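Sfrice_029225 (Spodoptera frugiperda, PDB 6I50) probably acts as a trimeric TNF-family cytokine, an arthropod Eiger, that binds a receptor of the tumour necrosis factor receptor class. Local coordinates at residues 1-6 / 43-48; 6-11 / 51-56; 73-78 / 120-125; 85-90 / 103-108. All coordinates share one frame; numbering follows the deposited sequence.

Contact 1 (1-6 / 43-48)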
loop_
_atom_site.group_PDB
_atom_site.type_symbol
_atom_site.label_atom_id
_atom_site.label_comp_id
_atom_site.label_asym_id
_atom_site.label_seq_id
_atom_site.Cartn_x
_atom_site.Cartn_y
_atom_site.Cartn_z
ATOM N N ARG A 1 -20.091 -4.869 -16.298
ATOM C CA ARG A 1 -19.808 -4.430 -14.936
ATOM C C ARG A 1 -19.140 -3.057 -14.941
ATOM O O ARG A 1 -18.061 -2.886 -15.512
ATOM C CB ARG A 1 -18.924 -5.451 -14.216
ATOM C CG ARG A 1 -19.293 -5.674 -12.755
ATOM C CD ARG A 1 -18.666 -6.955 -12.214
ATOM N NE ARG A 1 -17.251 -7.058 -12.564
ATOM C CZ ARG A 1 -16.265 -6.483 -11.881
ATOM N NH1 ARG A 1 -16.535 -5.762 -10.800
ATOM N NH2 ARG A 1 -15.008 -6.631 -12.276
ATOM N N PRO A 2 -19.787 -2.078 -14.311
ATOM C CA PRO A 2 -19.216 -0.726 -14.273
ATOM C C PRO A 2 -17.974 -0.670 -13.400
ATOM O O PRO A 2 -17.898 -1.307 -12.348
ATOM C CB PRO A 2 -20.347 0.127 -13.682
ATOM C CG PRO A 2 -21.578 -0.723 -13.766
ATOM C CD PRO A 2 -21.107 -2.137 -13.667
ATOM N N PHE A 3 -16.998 0.116 -13.847
ATOM C CA PHE A 3 -15.746 0.325 -13.121
ATOM C C PHE A 3 -15.908 1.624 -12.339
ATOM O O PHE A 3 -15.598 2.710 -12.828
ATOM C CB PHE A 3 -14.571 0.378 -14.091
ATOM C CG PHE A 3 -13.223 0.467 -13.426
ATOM C CD1 PHE A 3 -12.904 -0.352 -12.355
ATOM C CD2 PHE A 3 -12.261 1.338 -13.907
ATOM C CE1 PHE A 3 -11.653 -0.287 -11.763
ATOM C CE2 PHE A 3 -11.011 1.414 -13.319
ATOM C CZ PHE A 3 -10.704 0.598 -12.248
ATOM N N ILE A 4 -16.426 1.511 -11.117
ATOM C CA ILE A 4 -16.701 2.677 -10.273
ATOM C C ILE A 4 -15.404 2.979 -9.526
ATOM O O ILE A 4 -15.159 2.480 -8.428
ATOM C CB ILE A 4 -17.886 2.435 -9.343
ATOM C CG1 ILE A 4 -19.124 2.089 -10.182
ATOM C CG2 ILE A 4 -18.154 3.657 -8.465
ATOM C CD1 ILE A 4 -20.378 1.907 -9.378
ATOM N N ALA A 5 -14.557 3.809 -10.136
ATOM C CA ALA A 5 -13.191 3.982 -9.667
ATOM C C ALA A 5 -12.644 5.291 -10.210
ATOM O O ALA A 5 -13.082 5.771 -11.256
ATOM C CB ALA A 5 -12.301 2.815 -10.109
ATOM N N ALA A 6 -11.672 5.850 -9.498
ATOM C CA ALA A 6 -11.046 7.098 -9.910
ATOM C C ALA A 6 -9.683 7.216 -9.241
ATOM O O ALA A 6 -9.468 6.708 -8.137
ATOM C CB ALA A 6 -11.923 8.310 -9.561
ATOM N N ALA A 43 -6.306 11.630 -13.045
ATOM C CA ALA A 43 -5.418 11.021 -14.022
ATOM C C ALA A 43 -6.144 10.892 -15.361
ATOM O O ALA A 43 -7.377 10.891 -15.410
ATOM C CB ALA A 43 -4.948 9.652 -13.534
ATOM N N PRO A 44 -5.402 10.786 -16.464
ATOM C CA PRO A 44 -6.067 10.719 -17.776
ATOM C C PRO A 44 -7.100 9.608 -17.891
ATOM O O PRO A 44 -8.164 9.834 -18.482
ATOM C CB PRO A 44 -4.889 10.524 -18.739
ATOM C CG PRO A 44 -3.765 11.244 -18.072
ATOM C CD PRO A 44 -3.944 10.967 -16.595
ATOM N N TRP A 45 -6.835 8.420 -17.341
ATOM C CA TRP A 45 -7.816 7.349 -17.478
ATOM C C TRP A 45 -9.097 7.678 -16.726
ATOM O O TRP A 45 -10.180 7.234 -17.122
ATOM C CB TRP A 45 -7.231 6.005 -17.019
ATOM C CG TRP A 45 -7.069 5.776 -15.531
ATOM C CD1 TRP A 45 -5.901 5.820 -14.820
ATOM C CD2 TRP A 45 -8.093 5.404 -14.591
ATOM N NE1 TRP A 45 -6.135 5.524 -13.494
ATOM C CE2 TRP A 45 -7.473 5.264 -13.328
ATOM C CE3 TRP A 45 -9.471 5.180 -14.693
ATOM C CZ2 TRP A 45 -8.186 4.919 -12.177
ATOM C CZ3 TRP A 45 -10.180 4.843 -13.550
ATOM C CH2 TRP A 45 -9.535 4.714 -12.308
ATOM N N THR A 46 -8.994 8.466 -15.659
ATOM C CA THR A 46 -10.179 8.901 -14.933
ATOM C C THR A 46 -10.953 9.947 -15.726
ATOM O O THR A 46 -12.179 9.860 -15.846
ATOM C CB THR A 46 -9.762 9.433 -13.561
ATOM O OG1 THR A 46 -9.195 8.356 -12.806
ATOM C CG2 THR A 46 -10.950 10.008 -12.819
ATOM N N VAL A 47 -10.251 10.931 -16.296
ATOM C CA VAL A 47 -10.906 11.924 -17.153
ATOM C C VAL A 47 -11.667 11.244 -18.285
ATOM O O VAL A 47 -12.793 11.634 -18.623
ATOM C CB VAL A 47 -9.868 12.919 -17.705
ATOM C CG1 VAL A 47 -10.476 13.785 -18.816
ATOM C CG2 VAL A 47 -9.314 13.796 -16.588
ATOM N N ALA A 48 -11.064 10.220 -18.887
ATOM C CA ALA A 48 -11.613 9.542 -20.055
ATOM C C ALA A 48 -12.576 8.410 -19.713
ATOM O O ALA A 48 -13.152 7.812 -20.629
ATOM C CB ALA A 48 -10.475 8.988 -20.914
#

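Contact 2 (6-11 / 51-56)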
loop_
_atom_site.group_PDB
_atom_site.type_symbol
_atom_site.label_atom_id
_atom_site.label_comp_id
_atom_site.label_asym_id
_atom_site.label_seq_id
_atom_site.Cartn_x
_atom_site.Cartn_y
_atom_site.Cartn_z
ATOM N N ALA A 6 -11.672 5.850 -9.498
ATOM C CA ALA A 6 -11.046 7.098 -9.910
ATOM C C ALA A 6 -9.683 7.216 -9.241
ATOM O O ALA A 6 -9.468 6.708 -8.137
ATOM C CB ALA A 6 -11.923 8.310 -9.561
ATOM N N HIS A 7 -8.765 7.893 -9.929
ATOM C CA HIS A 7 -7.440 8.184 -9.405
ATOM C C HIS A 7 -7.165 9.663 -9.619
ATOM O O HIS A 7 -7.327 10.164 -10.732
ATOM C CB HIS A 7 -6.362 7.345 -10.099
ATOM C CG HIS A 7 -4.979 7.601 -9.589
ATOM N ND1 HIS A 7 -4.451 6.932 -8.504
ATOM C CD2 HIS A 7 -4.016 8.455 -10.009
ATOM C CE1 HIS A 7 -3.217 7.354 -8.288
ATOM N NE2 HIS A 7 -2.928 8.275 -9.189
ATOM N N PHE A 8 -6.788 10.361 -8.552
ATOM C CA PHE A 8 -6.465 11.782 -8.610
ATOM C C PHE A 8 -5.041 11.963 -8.114
ATOM O O PHE A 8 -4.672 11.411 -7.072
ATOM C CB PHE A 8 -7.436 12.603 -7.755
ATOM C CG PHE A 8 -8.874 12.282 -8.013
ATOM C CD1 PHE A 8 -9.545 12.882 -9.065
ATOM C CD2 PHE A 8 -9.548 11.357 -7.225
ATOM C CE1 PHE A 8 -10.874 12.585 -9.320
ATOM C CE2 PHE A 8 -10.878 11.057 -7.469
ATOM C CZ PHE A 8 -11.538 11.669 -8.527
ATOM N N HIS A 9 -4.237 12.735 -8.841
ATOM C CA HIS A 9 -2.840 12.869 -8.459
ATOM C C HIS A 9 -2.440 14.337 -8.393
ATOM O O HIS A 9 -3.151 15.226 -8.870
ATOM C CB HIS A 9 -1.903 12.080 -9.404
ATOM C CG HIS A 9 -2.051 12.419 -10.856
ATOM N ND1 HIS A 9 -1.896 11.477 -11.851
ATOM C CD2 HIS A 9 -2.297 13.593 -11.485
ATOM C CE1 HIS A 9 -2.061 12.051 -13.029
ATOM N NE2 HIS A 9 -2.303 13.335 -12.837
ATOM N N GLY A 10 -1.297 14.581 -7.756
ATOM C CA GLY A 10 -0.842 15.947 -7.572
ATOM C C GLY A 10 -0.496 16.587 -8.903
ATOM O O GLY A 10 0.160 15.983 -9.754
ATOM N N ASN A 11 -0.937 17.833 -9.078
ATOM C CA ASN A 11 -0.731 18.529 -10.347
ATOM C C ASN A 11 -0.795 20.027 -10.089
ATOM O O ASN A 11 -1.886 20.575 -9.902
ATOM C CB ASN A 11 -1.776 18.101 -11.372
ATOM C CG ASN A 11 -1.425 18.533 -12.783
ATOM O OD1 ASN A 11 -0.611 19.432 -12.986
ATOM N ND2 ASN A 11 -2.041 17.889 -13.767
ATOM N N HIS A 51 -17.387 5.425 -17.189
ATOM C CA HIS A 51 -18.150 4.839 -16.098
ATOM C C HIS A 51 -18.585 5.897 -15.091
ATOM O O HIS A 51 -17.893 6.899 -14.893
ATOM C CB HIS A 51 -17.315 3.784 -15.359
ATOM C CG HIS A 51 -16.714 2.749 -16.259
ATOM N ND1 HIS A 51 -17.442 1.698 -16.775
ATOM C CD2 HIS A 51 -15.454 2.605 -16.735
ATOM C CE1 HIS A 51 -16.655 0.951 -17.530
ATOM N NE2 HIS A 51 -15.445 1.480 -17.522
ATOM N N PRO A 52 -19.724 5.690 -14.430
ATOM C CA PRO A 52 -20.005 6.453 -13.209
ATOM C C PRO A 52 -18.891 6.201 -12.207
ATOM O O PRO A 52 -18.365 5.090 -12.117
ATOM C CB PRO A 52 -21.346 5.885 -12.724
ATOM C CG PRO A 52 -21.918 5.147 -13.893
ATOM C CD PRO A 52 -20.757 4.683 -14.719
ATOM N N ARG A 53 -18.515 7.237 -11.465
ATOM C CA ARG A 53 -17.298 7.149 -10.666
ATOM C C ARG A 53 -17.291 8.277 -9.650
ATOM O O ARG A 53 -18.015 9.266 -9.808
ATOM C CB ARG A 53 -16.051 7.241 -11.558
ATOM C CG ARG A 53 -15.986 8.533 -12.366
ATOM C CD ARG A 53 -14.553 8.860 -12.718
ATOM N NE ARG A 53 -14.419 9.943 -13.697
ATOM C CZ ARG A 53 -14.154 11.211 -13.388
ATOM N NH1 ARG A 53 -14.004 11.575 -12.119
ATOM N NH2 ARG A 53 -14.028 12.113 -14.353
ATOM N N PRO A 54 -16.462 8.174 -8.609
ATOM C CA PRO A 54 -16.228 9.331 -7.739
ATOM C C PRO A 54 -15.647 10.491 -8.533
ATOM O O PRO A 54 -14.946 10.301 -9.529
ATOM C CB PRO A 54 -15.223 8.807 -6.704
ATOM C CG PRO A 54 -15.363 7.318 -6.755
ATOM C CD PRO A 54 -15.701 6.990 -8.178
ATOM N N THR A 55 -15.923 11.705 -8.068
ATOM C CA THR A 55 -15.482 12.906 -8.757
ATOM C C THR A 55 -14.728 13.803 -7.784
ATOM O O THR A 55 -14.725 13.577 -6.572
ATOM C CB THR A 55 -16.661 13.662 -9.399
ATOM O OG1 THR A 55 -17.640 13.977 -8.397
ATOM C CG2 THR A 55 -17.309 12.808 -10.492
ATOM N N LEU A 56 -14.078 14.828 -8.332
ATOM C CA LEU A 56 -13.229 15.732 -7.565
ATOM C C LEU A 56 -13.872 17.111 -7.502
ATOM O O LEU A 56 -14.183 17.707 -8.542
ATOM C CB LEU A 56 -11.831 15.827 -8.184
ATOM C CG LEU A 56 -10.804 16.700 -7.456
ATOM C CD1 LEU A 56 -10.446 16.071 -6.120
ATOM C CD2 LEU A 56 -9.563 16.907 -8.328
#

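Contact 3 (73-78 / 120-125)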
loop_
_atom_site.group_PDB
_atom_site.type_symbol
_atom_site.label_atom_id
_atom_site.label_comp_id
_atom_site.label_asym_id
_atom_site.label_seq_id
_atom_site.Cartn_x
_atom_site.Cartn_y
_atom_site.Cartn_z
ATOM N N TYR A 73 -6.788 4.386 -1.366
ATOM C CA TYR A 73 -5.358 4.507 -1.110
ATOM C C TYR A 73 -4.944 5.967 -1.241
ATOM O O TYR A 73 -5.520 6.728 -2.026
ATOM C CB TYR A 73 -4.532 3.609 -2.052
ATOM C CG TYR A 73 -4.765 3.877 -3.521
ATOM C CD1 TYR A 73 -4.063 4.888 -4.180
ATOM C CD2 TYR A 73 -5.684 3.126 -4.250
ATOM C CE1 TYR A 73 -4.287 5.153 -5.521
ATOM C CE2 TYR A 73 -5.906 3.378 -5.600
ATOM C CZ TYR A 73 -5.202 4.393 -6.226
ATOM O OH TYR A 73 -5.423 4.648 -7.557
ATOM N N VAL A 74 -3.956 6.355 -0.440
ATOM C CA VAL A 74 -3.471 7.729 -0.386
ATOM C C VAL A 74 -1.958 7.705 -0.243
ATOM O O VAL A 74 -1.413 6.921 0.543
ATOM C CB VAL A 74 -4.096 8.508 0.792
ATOM C CG1 VAL A 74 -3.457 9.884 0.932
ATOM C CG2 VAL A 74 -5.612 8.623 0.643
ATOM N N GLN A 75 -1.278 8.580 -0.981
ATOM C CA GLN A 75 0.139 8.838 -0.755
ATOM C C GLN A 75 0.387 10.339 -0.756
ATOM O O GLN A 75 -0.008 11.039 -1.696
ATOM C CB GLN A 75 1.019 8.178 -1.816
ATOM C CG GLN A 75 2.504 8.473 -1.618
ATOM C CD GLN A 75 3.382 7.527 -2.404
ATOM O OE1 GLN A 75 3.379 6.319 -2.161
ATOM N NE2 GLN A 75 4.151 8.071 -3.349
ATOM N N ILE A 76 1.028 10.831 0.298
ATOM C CA ILE A 76 1.512 12.205 0.356
ATOM C C ILE A 76 3.030 12.144 0.402
ATOM O O ILE A 76 3.607 11.483 1.277
ATOM C CB ILE A 76 0.952 12.968 1.565
ATOM C CG1 ILE A 76 -0.586 12.981 1.533
ATOM C CG2 ILE A 76 1.498 14.391 1.597
ATOM C CD1 ILE A 76 -1.182 13.667 0.314
ATOM N N TYR A 77 3.675 12.825 -0.537
ATOM C CA TYR A 77 5.133 12.866 -0.617
ATOM C C TYR A 77 5.590 14.164 0.041
ATOM O O TYR A 77 5.443 15.246 -0.530
ATOM C CB TYR A 77 5.572 12.769 -2.074
ATOM C CG TYR A 77 7.042 12.506 -2.321
ATOM C CD1 TYR A 77 7.999 13.474 -2.046
ATOM C CD2 TYR A 77 7.463 11.311 -2.889
ATOM C CE1 TYR A 77 9.338 13.245 -2.297
ATOM C CE2 TYR A 77 8.804 11.076 -3.145
ATOM C CZ TYR A 77 9.731 12.045 -2.851
ATOM O OH TYR A 77 11.064 11.820 -3.106
ATOM N N TYR A 78 6.146 14.055 1.244
ATOM C CA TYR A 78 6.616 15.229 1.967
ATOM C C TYR A 78 8.053 15.559 1.597
ATOM O O TYR A 78 8.879 14.668 1.378
ATOM C CB TYR A 78 6.520 15.010 3.479
ATOM C CG TYR A 78 5.104 14.845 3.980
ATOM C CD1 TYR A 78 4.332 15.946 4.332
ATOM C CD2 TYR A 78 4.538 13.584 4.099
ATOM C CE1 TYR A 78 3.030 15.787 4.792
ATOM C CE2 TYR A 78 3.251 13.415 4.559
ATOM C CZ TYR A 78 2.499 14.515 4.902
ATOM O OH TYR A 78 1.213 14.324 5.359
ATOM N N SER A 120 7.696 9.671 1.540
ATOM C CA SER A 120 6.350 9.395 1.058
ATOM C C SER A 120 5.605 8.583 2.115
ATOM O O SER A 120 6.157 7.637 2.689
ATOM C CB SER A 120 6.387 8.659 -0.285
ATOM O OG SER A 120 7.138 7.458 -0.226
ATOM N N CYS A 121 4.368 8.974 2.403
ATOM C CA CYS A 121 3.565 8.324 3.435
ATOM C C CYS A 121 2.351 7.726 2.740
ATOM O O CYS A 121 1.469 8.466 2.288
ATOM C CB CYS A 121 3.149 9.316 4.525
ATOM S SG CYS A 121 2.935 8.603 6.201
ATOM N N PHE A 122 2.316 6.397 2.645
ATOM C CA PHE A 122 1.281 5.669 1.921
ATOM C C PHE A 122 0.439 4.846 2.889
ATOM O O PHE A 122 0.971 4.228 3.819
ATOM C CB PHE A 122 1.904 4.741 0.864
ATOM C CG PHE A 122 0.899 3.902 0.124
ATOM C CD1 PHE A 122 0.385 2.730 0.683
ATOM C CD2 PHE A 122 0.475 4.282 -1.140
ATOM C CE1 PHE A 122 -0.558 1.982 0.008
ATOM C CE2 PHE A 122 -0.461 3.534 -1.828
ATOM C CZ PHE A 122 -0.980 2.379 -1.254
ATOM N N SER A 123 -0.872 4.807 2.651
ATOM C CA SER A 123 -1.728 3.842 3.331
ATOM C C SER A 123 -2.920 3.513 2.445
ATOM O O SER A 123 -3.260 4.259 1.522
ATOM C CB SER A 123 -2.204 4.346 4.703
ATOM O OG SER A 123 -2.744 3.271 5.471
ATOM N N ALA A 124 -3.555 2.381 2.743
ATOM C CA ALA A 124 -4.693 1.917 1.964
ATOM C C ALA A 124 -5.506 0.958 2.813
ATOM O O ALA A 124 -4.988 0.347 3.749
ATOM C CB ALA A 124 -4.244 1.237 0.662
ATOM N N ALA A 125 -6.792 0.837 2.480
ATOM C CA ALA A 125 -7.654 -0.106 3.187
ATOM C C ALA A 125 -8.963 -0.260 2.429
ATOM O O ALA A 125 -9.330 0.587 1.612
ATOM C CB ALA A 125 -7.936 0.347 4.624
HETATM O O HOH W 1 5.333 5.519 -0.248
#

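Contact 4 (85-90 / 103-108)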
loop_
_atom_site.group_PDB
_atom_site.type_symbol
_atom_site.label_atom_id
_atom_site.label_comp_id
_atom_site.label_asym_id
_atom_site.label_seq_id
_atom_site.Cartn_x
_atom_site.Cartn_y
_atom_site.Cartn_z
ATOM N N ILE A 85 5.894 13.783 10.118
ATOM C CA ILE A 85 4.915 14.115 9.095
ATOM C C ILE A 85 3.820 13.060 9.163
ATOM O O ILE A 85 4.101 11.872 9.363
ATOM C CB ILE A 85 5.550 14.195 7.691
ATOM C CG1 ILE A 85 6.446 12.987 7.414
ATOM C CG2 ILE A 85 6.383 15.465 7.561
ATOM C CD1 ILE A 85 5.778 11.893 6.617
ATOM N N SER A 86 2.572 13.500 9.040
ATOM C CA SER A 86 1.452 12.584 9.186
ATOM C C SER A 86 0.235 13.192 8.510
ATOM O O SER A 86 0.044 14.412 8.543
ATOM C CB SER A 86 1.174 12.293 10.668
ATOM O OG SER A 86 0.050 11.441 10.836
ATOM N N TRP A 87 -0.573 12.340 7.888
ATOM C CA TRP A 87 -1.838 12.771 7.311
ATOM C C TRP A 87 -2.983 11.908 7.827
ATOM O O TRP A 87 -2.786 10.784 8.310
ATOM C CB TRP A 87 -1.814 12.754 5.767
ATOM C CG TRP A 87 -1.498 11.436 5.103
ATOM C CD1 TRP A 87 -0.324 11.090 4.499
ATOM C CD2 TRP A 87 -2.388 10.326 4.920
ATOM N NE1 TRP A 87 -0.418 9.823 3.962
ATOM C CE2 TRP A 87 -1.674 9.330 4.210
ATOM C CE3 TRP A 87 -3.711 10.070 5.293
ATOM C CZ2 TRP A 87 -2.239 8.100 3.876
ATOM C CZ3 TRP A 87 -4.271 8.847 4.961
ATOM C CH2 TRP A 87 -3.533 7.876 4.264
ATOM N N VAL A 88 -4.191 12.465 7.720
ATOM C CA VAL A 88 -5.429 11.773 8.059
ATOM C C VAL A 88 -6.394 11.902 6.889
ATOM O O VAL A 88 -6.424 12.927 6.200
ATOM C CB VAL A 88 -6.076 12.319 9.351
ATOM C CG1 VAL A 88 -5.313 11.816 10.572
ATOM C CG2 VAL A 88 -6.121 13.832 9.326
ATOM N N LEU A 89 -7.177 10.850 6.663
ATOM C CA LEU A 89 -8.228 10.851 5.658
ATOM C C LEU A 89 -9.545 11.149 6.366
ATOM O O LEU A 89 -9.981 10.364 7.208
ATOM C CB LEU A 89 -8.282 9.497 4.948
ATOM C CG LEU A 89 -9.383 9.366 3.898
ATOM C CD1 LEU A 89 -9.124 10.315 2.736
ATOM C CD2 LEU A 89 -9.510 7.935 3.396
ATOM N N HIS A 90 -10.165 12.284 6.039
ATOM C CA HIS A 90 -11.386 12.733 6.699
ATOM C C HIS A 90 -12.604 12.461 5.829
ATOM O O HIS A 90 -12.625 12.827 4.651
ATOM C CB HIS A 90 -11.315 14.226 7.014
ATOM C CG HIS A 90 -10.449 14.548 8.190
ATOM N ND1 HIS A 90 -9.760 15.736 8.304
ATOM C CD2 HIS A 90 -10.165 13.837 9.307
ATOM C CE1 HIS A 90 -9.089 15.744 9.443
ATOM N NE2 HIS A 90 -9.317 14.603 10.069
ATOM N N LEU A 103 -8.449 6.818 8.030
ATOM C CA LEU A 103 -7.116 6.306 7.744
ATOM C C LEU A 103 -6.097 7.328 8.219
ATOM O O LEU A 103 -6.341 8.534 8.159
ATOM C CB LEU A 103 -6.956 6.045 6.242
ATOM C CG LEU A 103 -6.094 4.934 5.674
ATOM C CD1 LEU A 103 -6.433 3.600 6.325
ATOM C CD2 LEU A 103 -6.339 4.883 4.168
ATOM N N GLN A 104 -4.951 6.841 8.693
ATOM C CA GLN A 104 -3.878 7.728 9.118
ATOM C C GLN A 104 -2.536 7.099 8.781
ATOM O O GLN A 104 -2.376 5.877 8.857
ATOM C CB GLN A 104 -3.950 8.030 10.618
ATOM C CG GLN A 104 -2.903 9.039 11.090
ATOM C CD GLN A 104 -3.185 9.573 12.478
ATOM O OE1 GLN A 104 -4.176 9.210 13.105
ATOM N NE2 GLN A 104 -2.311 10.445 12.964
ATOM N N CYS A 105 -1.583 7.948 8.401
ATOM C CA CYS A 105 -0.217 7.563 8.082
ATOM C C CYS A 105 0.727 8.476 8.850
ATOM O O CYS A 105 0.428 9.654 9.056
ATOM C CB CYS A 105 0.043 7.674 6.570
ATOM S SG CYS A 105 1.622 7.046 5.981
ATOM N N ALA A 106 1.866 7.932 9.287
ATOM C CA ALA A 106 2.825 8.761 10.009
ATOM C C ALA A 106 4.240 8.278 9.736
ATOM O O ALA A 106 4.485 7.082 9.568
ATOM C CB ALA A 106 2.548 8.762 11.519
ATOM N N GLN A 107 5.170 9.225 9.681
ATOM C CA GLN A 107 6.593 8.927 9.598
ATOM C C GLN A 107 7.332 9.913 10.486
ATOM O O GLN A 107 6.971 11.091 10.536
ATOM C CB GLN A 107 7.103 9.017 8.155
ATOM C CG GLN A 107 8.388 8.245 7.861
ATOM C CD GLN A 107 9.648 8.986 8.279
ATOM O OE1 GLN A 107 10.710 8.382 8.450
ATOM N NE2 GLN A 107 9.538 10.303 8.438
ATOM N N SER A 108 8.367 9.444 11.183
ATOM C CA SER A 108 9.022 10.291 12.169
ATOM C C SER A 108 10.466 9.864 12.373
ATOM O O SER A 108 10.774 8.670 12.429
ATOM C CB SER A 108 8.281 10.256 13.514
ATOM O OG SER A 108 8.802 11.228 14.418
#

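Contact 1 (1-6 / 43-48)
The indole of Trp45 reaches across the start of strand 5-10 and overlaps Phe3, Ala5 and Ala6 with the far rim of its six-membered ring. This is the start of the first strand of the TNF-homology jelly roll, covered by the single-turn helix 44-47 that follows strand 40-42. The closest approach is between Phe3 CE2 and Trp45 CZ3, at 3.5 Å. The two ring centroids lie 5.5 Å apart with the planes inclined by 31°, so the pair is an oblique aromatic contact and fits neither a parallel stack nor an edge-to-face arrangement. The first torsion of Trp45 sets CG between the backbone N and the carbonyl carbon (chi1 75°), and from there the ring swings off the helix to the strand. Its CH2 then lies 3.7 Å from Ala6 CA and 4.0 Å from Ala5 CB. No hydrogen bond joins the two segments; the evidence is for apolar packing between buried residues. Trp45 NE1 donates to the carbonyl of Ala126 of the second subunit, and Phe3 packs on Ala161 of that same subunit, so the contact forms part of the trimer interface. Thr46 works beside the tryptophan with both its branches. Its OG1 hydrogen-bonds with the backbone N of His7, one residue beyond the segment, and also sits over the centre of the Trp45 ring, 3.4 Å above the plane. The methyl branch meets the strand directly, with Thr46 CG2 3.8 Å from Ala6 CB.

Contact 2 (6-11 / 51-56)
Arg53 is the first residue of 51-56 to meet the strand: its CD lies 4.1 Å from Ala6 CB. The side chain leaves CB folded back over its own backbone (chi1 59°) and then runs extended to NE, which brings the guanidinium round to the carbonyl of the next residue. There Arg53 NH1 donates to Pro54 O over 3.0 Å, with an N-H...O angle of 149° and the donor in the carbonyl plane on a lone pair. Pro54 follows, its ring CD 4.2 Å from Ala6 CB. Its carbonyl oxygen has a second neighbour, since it lies in the plane of the Phe8 ring, at the edge, 3.8 Å from Phe8 CZ. Thr55 adds little beyond its backbone carbon near that ring, and its OG1 is hydrogen-bonded to His65 NE2. Leu56, the second residue of the short strand 55-56, packs CB against Phe8 CE1 at 3.6 Å and sets CD1 over one face of the ring. Trp40 and Pro42 of strand 40-42 also touch Phe8. Strands 5-10 and 55-56 belong to the two different sheets of the TNF jelly roll, and no hydrogen bond crosses between these segments. Van der Waals packing joins them, mostly apolar but including the Pro54 carbonyl oxygen, to which Arg53 supplies a donor beside the phenylalanine ring.

Contact 3 (73-78 / 120-125)
Strands 73-78 and 120-125 run antiparallel, 171° between their directions and 4.6 Å apart at closest approach of their axes, paired by N-H...O bonds in both directions between Val74 and Ser123 and between Ile76 and Cys121. They are neighbours in the inner sheet of the TNF jelly roll, the one turned to the trimer interface. Tyr73, Gln75, Tyr77, Ser120, Phe122 and Ala124 share the face toward the other subunits. On it Tyr73 CB lies 3.6 Å from Ala124 CB and 3.8 Å from Phe122 CZ. The Gln75 side chain, extended with CG anti to the backbone N (chi1 178°), crosses Phe122 at about a right angle, amide and ring planes 79° apart, and its OE1 is 3.7 Å from Phe122 CD2. The amide is held by OE1 accepting from Ser123 OG of the second subunit and NE2 donating to Lys152 O. Phe122 meets Phe122 of both other subunits edge-to-face. On the reverse face Val74 and Ile76 pack on Trp87 in the sandwich interior, and the Tyr78 ring presents its edge to Cys121 CB, 4.1 Å from CE2. Ser120 OG is hydrogen-bonded to Ala106 N of the second subunit. One water bridges the two strands, donating to Gln75 OE1 at 2.8 Å and accepting from Ser120 OG at 2.6 Å.

Contact 4 (85-90 / 103-108)
The Trp87 indole carries Cys105 CB over one face, a CH-pi contact 3.6 Å from the centroid of the five-membered ring and 27° off its normal; at the ring's edge, in plane, lies Leu89 N. Cys105 SG stands more obliquely, 4.7 Å from the same centroid, and is in a disulfide with Cys121 of strand 117-129. The indole leans across to the partner strand and lies alongside Leu103, whose CB is 4.1 Å from Trp87 CZ3. Ile85 CD1 packs on Gln107 CB at 3.5 Å on this same side. The other face of the sheet bears Ser86, Val88, Gln104 and Ala106. There Ser86 OG donates to Cys105 O at 2.6 Å, while Trp87 N reaches that oxygen from the other face of its carbonyl plane, so two donors grip one acceptor. The Gln104 amide adds a weak bond from NE2 to Ser86 OG at 3.3 Å, and its chain runs beside Val88 CG1. The strands are the antiparallel arms of a beta hairpin in the outer sheet of the jelly roll. Strand 134-139 pairs with 84-92 on its other side, strands 68-80 and 117-129 meet Trp87 across the sandwich, and strand 100-108 meets Ser120 and Tyr77 of the third subunit.

Overall arrangement
Contacts 3 and 4 are buried pairs, one in each sheet, each with one face to the sandwich interior, and are the backbone-paired ones; their centres are about 8 Å apart, tied by the Cys105-Cys121 disulfide and by Trp87 NE1 to Cys121 O. Contacts 1 and 2 have no hydrogen bond between their segments and rest on aromatic and aliphatic packing. They share Ala6 and strand 5-10, contact 1 buried against the second subunit and contact 2 only partly buried. His7 ND1 bonds to Tyr73 OH, joining contact 2 to contact 3. Contacts 1 and 4 lie farthest apart, about 26 Å between centres, on opposite sides of the chain's centre.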